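Local coordinates for spike protein S1 (Bat coronavirus HKU9, PDB 5GYQ), which carries the putative receptor-binding domain of the spike S1 subunit, which probably attaches the virion to a host-cell receptor, at residues P17-W22 / Y113-R118; S58-S63 / L164-A169; L41-L46 / C101-Y106. One frame throughout, in Å; residues are numbered along the deposited sequence.

Contact 1 (P17-W22 / Y113-R118). With NAG (2-acetamido-2-deoxy-beta-D-glucopyranose), chain B.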
ATOM      1  N   PRO A  17      -1.090  -7.395   5.603  1.00 18.14           N
ATOM      2  CA  PRO A  17      -0.107  -7.593   6.672  1.00 18.09           C
ATOM      3  C   PRO A  17      -0.072  -6.418   7.641  1.00 15.65           C
ATOM      4  O   PRO A  17      -0.564  -5.335   7.318  1.00 15.70           O
ATOM      5  CB  PRO A  17       1.217  -7.719   5.913  1.00 24.79           C
ATOM      6  CG  PRO A  17       0.996  -6.981   4.638  1.00 18.59           C
ATOM      7  CD  PRO A  17      -0.456  -7.146   4.296  1.00 13.18           C
ATOM      8  N   GLN A  18       0.485  -6.642   8.826  1.00 18.63           N
ATOM      9  CA  GLN A  18       0.718  -5.559   9.766  1.00 18.15           C
ATOM     10  C   GLN A  18       1.651  -4.552   9.106  1.00 16.75           C
ATOM     11  O   GLN A  18       2.522  -4.936   8.326  1.00 13.41           O
ATOM     12  CB  GLN A  18       1.320  -6.092  11.069  1.00 19.14           C
ATOM     13  CG  GLN A  18       0.473  -7.151  11.764  1.00 18.88           C
ATOM     14  CD  GLN A  18      -0.829  -6.598  12.320  1.00 24.06           C
ATOM     15  OE1 GLN A  18      -0.995  -5.386  12.464  1.00 20.96           O
ATOM     16  NE2 GLN A  18      -1.762  -7.490  12.636  1.00 30.57           N
ATOM     17  N   PRO A  19       1.466  -3.258   9.403  1.00 18.95           N
ATOM     18  CA  PRO A  19       2.269  -2.216   8.754  1.00 13.66           C
ATOM     19  C   PRO A  19       3.767  -2.367   9.006  1.00 14.68           C
ATOM     20  O   PRO A  19       4.565  -1.957   8.160  1.00 14.24           O
ATOM     21  CB  PRO A  19       1.738  -0.921   9.378  1.00 17.59           C
ATOM     22  CG  PRO A  19       1.043  -1.337  10.623  1.00 17.83           C
ATOM     23  CD  PRO A  19       0.488  -2.694  10.347  1.00 17.08           C
ATOM     24  N   VAL A  20       4.145  -2.957  10.137  1.00 14.04           N
ATOM     25  CA  VAL A  20       5.560  -3.171  10.422  1.00 10.79           C
ATOM     26  C   VAL A  20       6.172  -4.134   9.393  1.00 10.24           C
ATOM     27  O   VAL A  20       7.364  -4.059   9.100  1.00 12.99           O
ATOM     28  CB  VAL A  20       5.783  -3.697  11.866  1.00 13.88           C
ATOM     29  CG1 VAL A  20       5.192  -5.089  12.051  1.00 12.91           C
ATOM     30  CG2 VAL A  20       7.263  -3.689  12.215  1.00 15.70           C
ATOM     31  N   VAL A  21       5.352  -5.016   8.820  1.00 12.50           N
ATOM     32  CA  VAL A  21       5.825  -5.911   7.761  1.00 10.18           C
ATOM     33  C   VAL A  21       5.015  -5.766   6.470  1.00 14.76           C
ATOM     34  O   VAL A  21       4.587  -6.763   5.885  1.00 15.47           O
ATOM     35  CB  VAL A  21       5.795  -7.391   8.208  1.00 15.32           C
ATOM     36  CG1 VAL A  21       6.947  -7.678   9.143  1.00 15.93           C
ATOM     37  CG2 VAL A  21       4.463  -7.739   8.872  1.00 14.25           C
ATOM     38  N   TRP A  22       4.814  -4.526   6.029  1.00 11.99           N
ATOM     39  CA  TRP A  22       4.083  -4.244   4.793  1.00 13.27           C
ATOM     40  C   TRP A  22       4.720  -4.944   3.598  1.00 14.09           C
ATOM     41  O   TRP A  22       5.936  -5.160   3.575  1.00 13.67           O
ATOM     42  CB  TRP A  22       4.015  -2.736   4.532  1.00  7.72           C
ATOM     43  CG  TRP A  22       5.358  -2.058   4.361  1.00 12.61           C
ATOM     44  CD1 TRP A  22       6.139  -1.527   5.348  1.00 11.22           C
ATOM     45  CD2 TRP A  22       6.058  -1.822   3.129  1.00 12.60           C
ATOM     46  NE1 TRP A  22       7.280  -0.983   4.811  1.00 11.82           N
ATOM     47  CE2 TRP A  22       7.255  -1.151   3.450  1.00 12.89           C
ATOM     48  CE3 TRP A  22       5.788  -2.112   1.789  1.00 15.05           C
ATOM     49  CZ2 TRP A  22       8.182  -0.769   2.483  1.00 11.94           C
ATOM     50  CZ3 TRP A  22       6.713  -1.732   0.827  1.00 12.51           C
ATOM     51  CH2 TRP A  22       7.894  -1.067   1.180  1.00 11.15           C
ATOM     52  N   TYR A 113      -2.960  -4.839  16.162  1.00 19.33           N
ATOM     53  CA  TYR A 113      -2.457  -3.838  15.239  1.00 17.96           C
ATOM     54  C   TYR A 113      -0.989  -3.608  15.558  1.00 17.36           C
ATOM     55  O   TYR A 113      -0.655  -2.887  16.501  1.00 17.26           O
ATOM     56  CB  TYR A 113      -3.282  -2.554  15.369  1.00 20.68           C
ATOM     57  CG  TYR A 113      -2.978  -1.455  14.373  1.00 15.65           C
ATOM     58  CD1 TYR A 113      -2.752  -1.736  13.031  1.00 17.47           C
ATOM     59  CD2 TYR A 113      -2.962  -0.126  14.775  1.00 15.30           C
ATOM     60  CE1 TYR A 113      -2.490  -0.719  12.122  1.00 14.41           C
ATOM     61  CE2 TYR A 113      -2.707   0.891  13.879  1.00 11.95           C
ATOM     62  CZ  TYR A 113      -2.469   0.592  12.555  1.00 11.41           C
ATOM     63  OH  TYR A 113      -2.213   1.612  11.668  1.00 12.52           O
ATOM     64  N   ALA A 114      -0.112  -4.250  14.792  1.00 14.65           N
ATOM     65  CA  ALA A 114       1.314  -4.257  15.109  1.00 10.06           C
ATOM     66  C   ALA A 114       2.036  -3.081  14.467  1.00 15.69           C
ATOM     67  O   ALA A 114       2.352  -3.105  13.277  1.00 13.45           O
ATOM     68  CB  ALA A 114       1.946  -5.567  14.674  1.00 11.69           C
ATOM     69  N   VAL A 115       2.302  -2.057  15.270  1.00 12.05           N
ATOM     70  CA  VAL A 115       2.916  -0.832  14.785  1.00 11.41           C
ATOM     71  C   VAL A 115       4.181  -0.514  15.572  1.00 12.59           C
ATOM     72  O   VAL A 115       4.132  -0.370  16.790  1.00 12.17           O
ATOM     73  CB  VAL A 115       1.942   0.359  14.884  1.00 15.37           C
ATOM     74  CG1 VAL A 115       2.601   1.640  14.391  1.00 13.83           C
ATOM     75  CG2 VAL A 115       0.678   0.071  14.099  1.00 11.56           C
ATOM     76  N   ALA A 116       5.310  -0.408  14.878  1.00 10.83           N
ATOM     77  CA  ALA A 116       6.567  -0.053  15.530  1.00 10.66           C
ATOM     78  C   ALA A 116       6.511   1.390  16.006  1.00 15.13           C
ATOM     79  O   ALA A 116       5.953   2.249  15.324  1.00 15.32           O
ATOM     80  CB  ALA A 116       7.741  -0.258  14.584  1.00  8.75           C
ATOM     81  N   ASN A 117       7.076   1.657  17.179  1.00 13.77           N
ATOM     82  CA  ASN A 117       7.064   3.012  17.716  1.00 16.71           C
ATOM     83  C   ASN A 117       8.457   3.477  18.139  1.00 14.90           C
ATOM     84  O   ASN A 117       8.601   4.386  18.953  1.00 15.17           O
ATOM     85  CB  ASN A 117       6.080   3.114  18.888  1.00 19.94           C
ATOM     86  CG  ASN A 117       6.609   2.485  20.160  1.00 22.41           C
ATOM     87  OD1 ASN A 117       7.311   1.472  20.128  1.00 33.89           O
ATOM     88  ND2 ASN A 117       6.278   3.091  21.295  1.00 48.43           N
ATOM     89  N   ARG A 118       9.475   2.846  17.563  1.00  9.88           N
ATOM     90  CA  ARG A 118      10.865   3.236  17.777  1.00 17.76           C
ATOM     91  C   ARG A 118      11.708   2.746  16.603  1.00 12.84           C
ATOM     92  O   ARG A 118      11.242   1.928  15.805  1.00 13.71           O
ATOM     93  CB  ARG A 118      11.397   2.672  19.101  1.00 18.82           C
ATOM     94  CG  ARG A 118      11.307   1.160  19.201  1.00 15.86           C
ATOM     95  CD  ARG A 118      11.321   0.685  20.643  1.00 27.99           C
ATOM     96  NE  ARG A 118      12.670   0.548  21.178  1.00 33.08           N
ATOM     97  CZ  ARG A 118      13.163  -0.580  21.682  1.00 28.67           C
ATOM     98  NH1 ARG A 118      12.421  -1.678  21.726  1.00 30.38           N
ATOM     99  NH2 ARG A 118      14.402  -0.606  22.149  1.00 25.34           N
TER
HETATM  100  C1  NAG B   1      -4.445   3.667  16.008  1.00 14.48           C
HETATM  101  C2  NAG B   1      -5.305   4.281  17.088  1.00 25.09           C
HETATM  102  C3  NAG B   1      -4.468   5.228  17.936  1.00 27.48           C
HETATM  103  C4  NAG B   1      -3.246   4.500  18.492  1.00 19.22           C
HETATM  104  C5  NAG B   1      -2.505   3.721  17.399  1.00 18.36           C
HETATM  105  C6  NAG B   1      -1.469   2.777  17.964  1.00 19.28           C
HETATM  106  C7  NAG B   1      -7.694   4.446  16.562  1.00 26.32           C
HETATM  107  C8  NAG B   1      -8.775   5.277  15.940  1.00 23.01           C
HETATM  108  N2  NAG B   1      -6.459   4.965  16.528  1.00 24.07           N
HETATM  109  O3  NAG B   1      -5.286   5.717  18.990  1.00 24.26           O
HETATM  110  O4  NAG B   1      -2.300   5.434  19.005  1.00 27.74           O
HETATM  111  O5  NAG B   1      -3.401   2.921  16.609  1.00 18.06           O
HETATM  112  O6  NAG B   1      -0.741   2.123  16.934  1.00 20.38           O
HETATM  113  O7  NAG B   1      -7.921   3.353  17.072  1.00 21.89           O
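The Y113 and P19 side chains cross at about a right angle, with Y113 CE1 3.9 Å from P19 CG. One face of Y113 is covered by V115, two residues on, whose CG2 sits above the ring centre. At the edge of the ring, close to its plane, lies O5 of an N-acetylglucosamine, 3.5 Å from Y113 CE2. The motif is a short 3-10 turn, P19-V20, set against an extended loop in the S1 C-terminal domain. The turn is closed by a backbone bond from V21 N to Q18 O.

P19 packs against the loop. Its CG lies 3.8 Å from V115 CG2 and 3.4 Å from A114 O, so the proline ring packs on backbone as well as side chains. V20 extends the apolar patch: its CG1 approaches A114 CB and its CG2 approaches A116 CB. F87 of helix 86-90 also touches P19 and Y113.

Y113 belongs to the glycan pocket seen here, along with V115. Its hydroxyl is hydrogen-bonded to H75 ND1 and N72 N, and T74 OG1 is hydrogen-bonded to the sugar. The tyrosine is thus tied down at its polar end and bordered by sugar along its edge.

Q18 supplies the polar link. Its CG lies 3.6 Å from A114 CB, and a bend at chi2 (-68°) turns the amide toward the backbone of 112-114. NE2 is hydrogen-bonded to P112 O. OE1 accepts from A114 N at 2.7 Å; the bond is straight at hydrogen (172°), but the donor stands 62° out of the amide's carbonyl plane.

Contact 2 (S58-S63 / L164-A169)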
ATOM      1  N   SER A  58      -7.127   3.605 -16.525  1.00 32.65           N
ATOM      2  CA  SER A  58      -7.491   3.684 -17.936  1.00 31.41           C
ATOM      3  C   SER A  58      -6.286   3.799 -18.865  1.00 34.68           C
ATOM      4  O   SER A  58      -6.422   3.656 -20.079  1.00 40.59           O
ATOM      5  CB  SER A  58      -8.427   4.870 -18.177  1.00 36.81           C
ATOM      6  OG  SER A  58      -7.736   6.099 -18.041  1.00 44.03           O
ATOM      7  N   MET A  59      -5.111   4.060 -18.307  1.00 36.36           N
ATOM      8  CA  MET A  59      -3.928   4.270 -19.138  1.00 35.97           C
ATOM      9  C   MET A  59      -2.761   3.377 -18.737  1.00 30.56           C
ATOM     10  O   MET A  59      -2.838   2.637 -17.757  1.00 29.73           O
ATOM     11  CB  MET A  59      -3.505   5.741 -19.094  1.00 42.83           C
ATOM     12  CG  MET A  59      -3.377   6.317 -17.695  1.00 39.77           C
ATOM     13  SD  MET A  59      -3.222   8.114 -17.701  1.00 50.06           S
ATOM     14  CE  MET A  59      -1.699   8.325 -18.619  1.00 45.23           C
ATOM     15  N   CYS A  60      -1.683   3.450 -19.512  1.00 32.17           N
ATOM     16  CA  CYS A  60      -0.503   2.625 -19.280  1.00 34.23           C
ATOM     17  C   CYS A  60       0.558   3.383 -18.491  1.00 32.81           C
ATOM     18  O   CYS A  60       0.530   4.609 -18.416  1.00 32.08           O
ATOM     19  CB  CYS A  60       0.079   2.137 -20.608  1.00 34.99           C
ATOM     20  SG  CYS A  60      -1.016   1.050 -21.554  1.00 43.30           S
ATOM     21  N   TYR A  61       1.497   2.644 -17.911  1.00 28.53           N
ATOM     22  CA  TYR A  61       2.545   3.248 -17.098  1.00 31.51           C
ATOM     23  C   TYR A  61       3.901   2.598 -17.343  1.00 32.70           C
ATOM     24  O   TYR A  61       3.981   1.493 -17.878  1.00 32.83           O
ATOM     25  CB  TYR A  61       2.180   3.153 -15.614  1.00 28.71           C
ATOM     26  CG  TYR A  61       0.869   3.817 -15.281  1.00 27.45           C
ATOM     27  CD1 TYR A  61       0.805   5.183 -15.039  1.00 23.25           C
ATOM     28  CD2 TYR A  61      -0.307   3.082 -15.217  1.00 24.77           C
ATOM     29  CE1 TYR A  61      -0.391   5.796 -14.740  1.00 20.85           C
ATOM     30  CE2 TYR A  61      -1.510   3.688 -14.917  1.00 25.53           C
ATOM     31  CZ  TYR A  61      -1.545   5.044 -14.678  1.00 27.78           C
ATOM     32  OH  TYR A  61      -2.741   5.657 -14.379  1.00 26.89           O
ATOM     33  N   GLY A  62       4.963   3.298 -16.954  1.00 35.83           N
ATOM     34  CA  GLY A  62       6.309   2.762 -17.056  1.00 40.11           C
ATOM     35  C   GLY A  62       6.499   1.594 -16.109  1.00 35.20           C
ATOM     36  O   GLY A  62       7.185   0.625 -16.428  1.00 41.77           O
ATOM     37  N   SER A  63       5.879   1.699 -14.938  1.00 31.85           N
ATOM     38  CA  SER A  63       5.881   0.636 -13.939  1.00 27.86           C
ATOM     39  C   SER A  63       4.849   0.942 -12.863  1.00 30.19           C
ATOM     40  O   SER A  63       4.488   2.106 -12.649  1.00 27.67           O
ATOM     41  CB  SER A  63       7.264   0.474 -13.306  1.00 38.41           C
ATOM     42  OG  SER A  63       7.503   1.495 -12.352  1.00 36.92           O
ATOM     43  N   LEU A 164       5.563  -1.621 -21.033  1.00 42.74           N
ATOM     44  CA  LEU A 164       4.732  -0.850 -20.123  1.00 37.37           C
ATOM     45  C   LEU A 164       3.814  -1.760 -19.320  1.00 36.66           C
ATOM     46  O   LEU A 164       3.698  -2.954 -19.607  1.00 34.93           O
ATOM     47  CB  LEU A 164       3.898   0.172 -20.898  1.00 39.61           C
ATOM     48  CG  LEU A 164       4.656   1.113 -21.836  1.00 47.85           C
ATOM     49  CD1 LEU A 164       3.684   2.012 -22.587  1.00 41.89           C
ATOM     50  CD2 LEU A 164       5.677   1.939 -21.067  1.00 44.84           C
ATOM     51  N   VAL A 165       3.171  -1.189 -18.307  1.00 30.74           N
ATOM     52  CA  VAL A 165       2.114  -1.882 -17.588  1.00 32.84           C
ATOM     53  C   VAL A 165       0.767  -1.359 -18.075  1.00 35.33           C
ATOM     54  O   VAL A 165       0.415  -0.205 -17.822  1.00 27.28           O
ATOM     55  CB  VAL A 165       2.226  -1.691 -16.066  1.00 30.73           C
ATOM     56  CG1 VAL A 165       1.125  -2.472 -15.358  1.00 31.51           C
ATOM     57  CG2 VAL A 165       3.597  -2.124 -15.578  1.00 30.07           C
ATOM     58  N   CYS A 166       0.018  -2.199 -18.781  1.00 35.12           N
ATOM     59  CA  CYS A 166      -1.254  -1.762 -19.357  1.00 28.92           C
ATOM     60  C   CYS A 166      -2.455  -2.468 -18.727  1.00 29.75           C
ATOM     61  O   CYS A 166      -2.392  -3.656 -18.429  1.00 35.57           O
ATOM     62  CB  CYS A 166      -1.249  -1.981 -20.873  1.00 37.55           C
ATOM     63  SG  CYS A 166      -0.212  -0.808 -21.790  1.00 53.13           S
ATOM     64  N   PRO A 167      -3.558  -1.733 -18.530  1.00 24.93           N
ATOM     65  CA  PRO A 167      -4.758  -2.289 -17.894  1.00 32.60           C
ATOM     66  C   PRO A 167      -5.535  -3.238 -18.805  1.00 34.27           C
ATOM     67  O   PRO A 167      -5.361  -3.196 -20.023  1.00 35.99           O
ATOM     68  CB  PRO A 167      -5.589  -1.046 -17.580  1.00 31.10           C
ATOM     69  CG  PRO A 167      -5.193  -0.071 -18.634  1.00 31.71           C
ATOM     70  CD  PRO A 167      -3.731  -0.313 -18.883  1.00 26.75           C
ATOM     71  N   VAL A 168      -6.379  -4.083 -18.216  1.00 37.22           N
ATOM     72  CA  VAL A 168      -7.245  -4.957 -19.002  1.00 42.37           C
ATOM     73  C   VAL A 168      -8.604  -4.295 -19.204  1.00 39.65           C
ATOM     74  O   VAL A 168      -9.041  -3.486 -18.383  1.00 44.48           O
ATOM     75  CB  VAL A 168      -7.437  -6.350 -18.340  1.00 45.10           C
ATOM     76  CG1 VAL A 168      -6.157  -6.812 -17.669  1.00 44.54           C
ATOM     77  CG2 VAL A 168      -8.598  -6.345 -17.353  1.00 47.31           C
ATOM     78  N   ALA A 169      -9.264  -4.635 -20.305  1.00 44.77           N
ATOM     79  CA  ALA A 169     -10.572  -4.076 -20.614  1.00 40.40           C
ATOM     80  C   ALA A 169     -11.666  -5.124 -20.453  1.00 35.80           C
ATOM     81  O   ALA A 169     -12.733  -4.842 -19.903  1.00 52.30           O
ATOM     82  CB  ALA A 169     -10.586  -3.507 -22.024  1.00 35.25           C
TER
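C60, V165 and P167 have the most surface buried by this contact, and C60 is joined covalently to the other segment. Its SG bonds to C166 SG at 2.0 Å, with a C-S-S-C torsion of 114°. On both cysteines SG is anti to the carbonyl carbon, and the two sulfurs meet to one side of the paired backbones. L164 packs beside the bridge, its CD1 4.1 Å from C60 CB.

V165 contributes its backbone and one methyl. It pairs with Y61 in a single antiparallel bridge of the hydrogen-bonded type. V165 N donates to Y61 O at 2.8 Å, nearly straight at hydrogen (168°). In return, Y61 N donates to V165 O at 3.0 Å, with more bend (148°). The same V165 O receives the CA-H of C60, with C60 CA 3.3 Å away, so two groups converge on one carbonyl. Further along, V165 CG2 lies 3.9 Å from S63 CA. The Y61 hydroxyl is hydrogen-bonded to L56 O.

P167 packs at the other end. Its CD lies 3.3 Å from M59 O and 4.0 Å from C60 SG. The ring therefore rests on the backbone before C60 and on the flank of the disulfide.

Strand 165-167 is an outermost strand of the small parallel sheet, bonded through C166 to C30 and F32. The arrangement is a disulfide set next to a lone beta bridge, linking the C-terminal strand to the lead-in of strand 63-71 in the core subdomain of the betacoronavirus receptor-binding domain.

Contact 3 (L41-L46 / C101-Y106)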
ATOM      1  N   LEU A  41     -12.534  -3.492  -4.800  1.00 40.11           N
ATOM      2  CA  LEU A  41     -12.381  -3.251  -3.369  1.00 38.11           C
ATOM      3  C   LEU A  41     -13.480  -2.340  -2.832  1.00 34.05           C
ATOM      4  O   LEU A  41     -13.895  -1.398  -3.507  1.00 36.64           O
ATOM      5  CB  LEU A  41     -11.011  -2.639  -3.076  1.00 30.77           C
ATOM      6  CG  LEU A  41      -9.799  -3.536  -3.321  1.00 32.60           C
ATOM      7  CD1 LEU A  41      -8.512  -2.775  -3.057  1.00 31.80           C
ATOM      8  CD2 LEU A  41      -9.877  -4.773  -2.445  1.00 27.23           C
ATOM      9  N   PRO A  42     -13.958  -2.626  -1.611  1.00 29.08           N
ATOM     10  CA  PRO A  42     -14.940  -1.777  -0.925  1.00 25.92           C
ATOM     11  C   PRO A  42     -14.288  -0.499  -0.405  1.00 30.36           C
ATOM     12  O   PRO A  42     -13.811  -0.466   0.727  1.00 25.50           O
ATOM     13  CB  PRO A  42     -15.426  -2.661   0.225  1.00 25.25           C
ATOM     14  CG  PRO A  42     -14.284  -3.577   0.496  1.00 30.12           C
ATOM     15  CD  PRO A  42     -13.624  -3.831  -0.832  1.00 28.80           C
ATOM     16  N   THR A  43     -14.282   0.539  -1.234  1.00 31.11           N
ATOM     17  CA  THR A  43     -13.504   1.744  -0.966  1.00 31.06           C
ATOM     18  C   THR A  43     -13.954   2.516   0.274  1.00 37.38           C
ATOM     19  O   THR A  43     -15.134   2.826   0.441  1.00 34.31           O
ATOM     20  CB  THR A  43     -13.543   2.697  -2.175  1.00 26.95           C
ATOM     21  OG1 THR A  43     -12.989   2.035  -3.320  1.00 31.17           O
ATOM     22  CG2 THR A  43     -12.745   3.959  -1.892  1.00 31.41           C
ATOM     23  N   HIS A  44     -12.990   2.814   1.140  1.00 36.96           N
ATOM     24  CA  HIS A  44     -13.207   3.672   2.298  1.00 36.17           C
ATOM     25  C   HIS A  44     -12.726   5.082   1.992  1.00 43.68           C
ATOM     26  O   HIS A  44     -13.352   6.061   2.392  1.00 50.84           O
ATOM     27  CB  HIS A  44     -12.484   3.109   3.523  1.00 41.19           C
ATOM     28  CG  HIS A  44     -12.305   4.097   4.635  1.00 48.17           C
ATOM     29  ND1 HIS A  44     -13.273   4.331   5.587  1.00 54.21           N
ATOM     30  CD2 HIS A  44     -11.264   4.904   4.947  1.00 48.03           C
ATOM     31  CE1 HIS A  44     -12.835   5.243   6.440  1.00 49.51           C
ATOM     32  NE2 HIS A  44     -11.621   5.608   6.072  1.00 47.35           N
ATOM     33  N   GLN A  45     -11.610   5.173   1.275  1.00 34.27           N
ATOM     34  CA  GLN A  45     -11.050   6.459   0.873  1.00 29.95           C
ATOM     35  C   GLN A  45     -10.004   6.271  -0.224  1.00 36.70           C
ATOM     36  O   GLN A  45      -9.043   5.527  -0.048  1.00 29.97           O
ATOM     37  CB  GLN A  45     -10.427   7.178   2.075  1.00 40.25           C
ATOM     38  CG  GLN A  45     -10.943   8.593   2.300  1.00 49.77           C
ATOM     39  CD  GLN A  45     -12.017   8.663   3.372  1.00 59.20           C
ATOM     40  OE1 GLN A  45     -12.107   7.791   4.239  1.00 62.90           O
ATOM     41  NE2 GLN A  45     -12.840   9.706   3.318  1.00 48.52           N
ATOM     42  N   LEU A  46     -10.191   6.945  -1.354  1.00 25.01           N
ATOM     43  CA  LEU A  46      -9.238   6.860  -2.458  1.00 31.83           C
ATOM     44  C   LEU A  46      -8.675   8.236  -2.794  1.00 39.30           C
ATOM     45  O   LEU A  46      -9.401   9.116  -3.254  1.00 43.15           O
ATOM     46  CB  LEU A  46      -9.894   6.237  -3.692  1.00 30.28           C
ATOM     47  CG  LEU A  46      -9.070   6.166  -4.982  1.00 33.56           C
ATOM     48  CD1 LEU A  46      -7.826   5.307  -4.809  1.00 25.76           C
ATOM     49  CD2 LEU A  46      -9.924   5.642  -6.125  1.00 40.32           C
ATOM     50  N   CYS A 101      -1.430   6.581  -5.989  1.00 22.30           N
ATOM     51  CA  CYS A 101      -2.666   6.627  -5.206  1.00 20.42           C
ATOM     52  C   CYS A 101      -2.625   5.868  -3.883  1.00 20.78           C
ATOM     53  O   CYS A 101      -1.971   4.835  -3.755  1.00 21.08           O
ATOM     54  CB  CYS A 101      -3.832   6.093  -6.044  1.00 26.53           C
ATOM     55  SG  CYS A 101      -4.279   7.159  -7.431  1.00 57.37           S
ATOM     56  N   LEU A 102      -3.346   6.406  -2.905  1.00 21.64           N
ATOM     57  CA  LEU A 102      -3.583   5.751  -1.628  1.00 24.26           C
ATOM     58  C   LEU A 102      -5.011   5.232  -1.605  1.00 28.38           C
ATOM     59  O   LEU A 102      -5.966   6.015  -1.651  1.00 23.95           O
ATOM     60  CB  LEU A 102      -3.359   6.713  -0.463  1.00 19.08           C
ATOM     61  CG  LEU A 102      -2.019   7.439  -0.396  1.00 28.31           C
ATOM     62  CD1 LEU A 102      -2.009   8.399   0.781  1.00 24.57           C
ATOM     63  CD2 LEU A 102      -0.881   6.442  -0.288  1.00 25.53           C
ATOM     64  N   HIS A 103      -5.155   3.914  -1.543  1.00 20.21           N
ATOM     65  CA  HIS A 103      -6.476   3.307  -1.553  1.00 20.11           C
ATOM     66  C   HIS A 103      -6.755   2.552  -0.260  1.00 19.76           C
ATOM     67  O   HIS A 103      -6.251   1.450  -0.044  1.00 14.52           O
ATOM     68  CB  HIS A 103      -6.622   2.370  -2.751  1.00 24.28           C
ATOM     69  CG  HIS A 103      -8.031   1.936  -3.010  1.00 26.72           C
ATOM     70  ND1 HIS A 103      -8.383   1.151  -4.084  1.00 32.50           N
ATOM     71  CD2 HIS A 103      -9.177   2.187  -2.332  1.00 28.31           C
ATOM     72  CE1 HIS A 103      -9.687   0.931  -4.057  1.00 37.19           C
ATOM     73  NE2 HIS A 103     -10.190   1.548  -3.006  1.00 35.03           N
ATOM     74  N   ALA A 104      -7.569   3.158   0.595  1.00 15.08           N
ATOM     75  CA  ALA A 104      -8.001   2.524   1.828  1.00 18.33           C
ATOM     76  C   ALA A 104      -9.380   1.907   1.641  1.00 21.83           C
ATOM     77  O   ALA A 104     -10.302   2.558   1.140  1.00 23.73           O
ATOM     78  CB  ALA A 104      -8.011   3.521   2.967  1.00 19.61           C
ATOM     79  N   PHE A 105      -9.511   0.648   2.043  1.00 24.15           N
ATOM     80  CA  PHE A 105     -10.748  -0.099   1.848  1.00 24.97           C
ATOM     81  C   PHE A 105     -11.151  -0.836   3.121  1.00 25.16           C
ATOM     82  O   PHE A 105     -10.315  -1.104   3.986  1.00 23.52           O
ATOM     83  CB  PHE A 105     -10.600  -1.084   0.684  1.00 28.17           C
ATOM     84  CG  PHE A 105      -9.433  -2.025   0.823  1.00 26.36           C
ATOM     85  CD1 PHE A 105      -9.601  -3.282   1.381  1.00 25.79           C
ATOM     86  CD2 PHE A 105      -8.171  -1.659   0.383  1.00 24.72           C
ATOM     87  CE1 PHE A 105      -8.530  -4.153   1.503  1.00 27.43           C
ATOM     88  CE2 PHE A 105      -7.099  -2.525   0.506  1.00 17.78           C
ATOM     89  CZ  PHE A 105      -7.282  -3.773   1.066  1.00 24.36           C
ATOM     90  N   TYR A 106     -12.435  -1.167   3.225  1.00 26.88           N
ATOM     91  CA  TYR A 106     -12.981  -1.777   4.434  1.00 24.80           C
ATOM     92  C   TYR A 106     -12.557  -3.231   4.621  1.00 30.47           C
ATOM     93  O   TYR A 106     -12.551  -4.019   3.677  1.00 30.28           O
ATOM     94  CB  TYR A 106     -14.513  -1.682   4.425  1.00 31.97           C
ATOM     95  CG  TYR A 106     -15.029  -0.274   4.624  1.00 26.56           C
ATOM     96  CD1 TYR A 106     -15.193   0.253   5.899  1.00 37.43           C
ATOM     97  CD2 TYR A 106     -15.342   0.531   3.539  1.00 31.93           C
ATOM     98  CE1 TYR A 106     -15.660   1.543   6.087  1.00 35.20           C
ATOM     99  CE2 TYR A 106     -15.810   1.821   3.716  1.00 32.77           C
ATOM    100  CZ  TYR A 106     -15.965   2.322   4.992  1.00 32.65           C
ATOM    101  OH  TYR A 106     -16.428   3.605   5.172  1.00 40.62           O
TER
HETATM  102  O   HOH W   1     -16.101   6.137   2.986  1.00 44.61           O
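Segments 41-46 and 101-106 pair as antiparallel strands with a classic beta bulge, H44 and Q45 both facing A104. A104 O accepts from H44 N at 2.7 Å and from Q45 N at 2.9 Å. A104 N returns a bond to Q45 O. Before the bulge, P42 centres an inverse gamma turn, and its carbonyl accepts from Y106 N at 2.9 Å.

L41 lays CD1 over one face of the F105 ring, 4.0 Å from the centroid. At the bulge, H44 faces Y106. H44 CB lies over the face of Y106, 3.9 Å from its centroid. CG is anti to the backbone N (chi1 163°), which carries the imidazole to the same face. Its edge points there in an offset edge-to-face pair, planes at 84°. H44 ND1 makes a weak bond to Y106 OH at 3.3 Å. A water donates to H44 O and is weakly hydrogen-bonded to Y106 OH. The ring of Y149, on strand 146-157, stacks with H44.

H103 and L46 lie together on one face of the sheet. L46 CD1 packs off-centre on the H103 ring, 4.2 Å from its centroid. T43 OG1 meets the ring at its edge and is hydrogen-bonded to H103 NE2 at 2.9 Å. On the other nitrogen, H103 ND1 is hydrogen-bonded to V37 O. Both polar atoms of this buried imidazole are therefore satisfied, and its rotation is fixed.

In the fold
Contact 1 is buried, contact 2 lies at the surface, and contact 3 is partly buried. Contacts 1 and 2 sit on opposite sides of the chain's centre, their own centres about 31 Å apart. Contact 3 holds two neighbouring strands of the five-stranded sheet. The other two attach elements around that sheet. Contact 1 involves the loop leading to strand 23-27 and the loop after strand 100-111, a strand that contact 3 also uses. Contact 2 fastens the lead-in to strand 63-71 to the small parallel sheet. Contact 1 is apolar with one amide link beside the glycan, contact 2 joins a disulfide to a single beta bridge, and contact 3 combines backbone pairing with aromatic and histidine contacts.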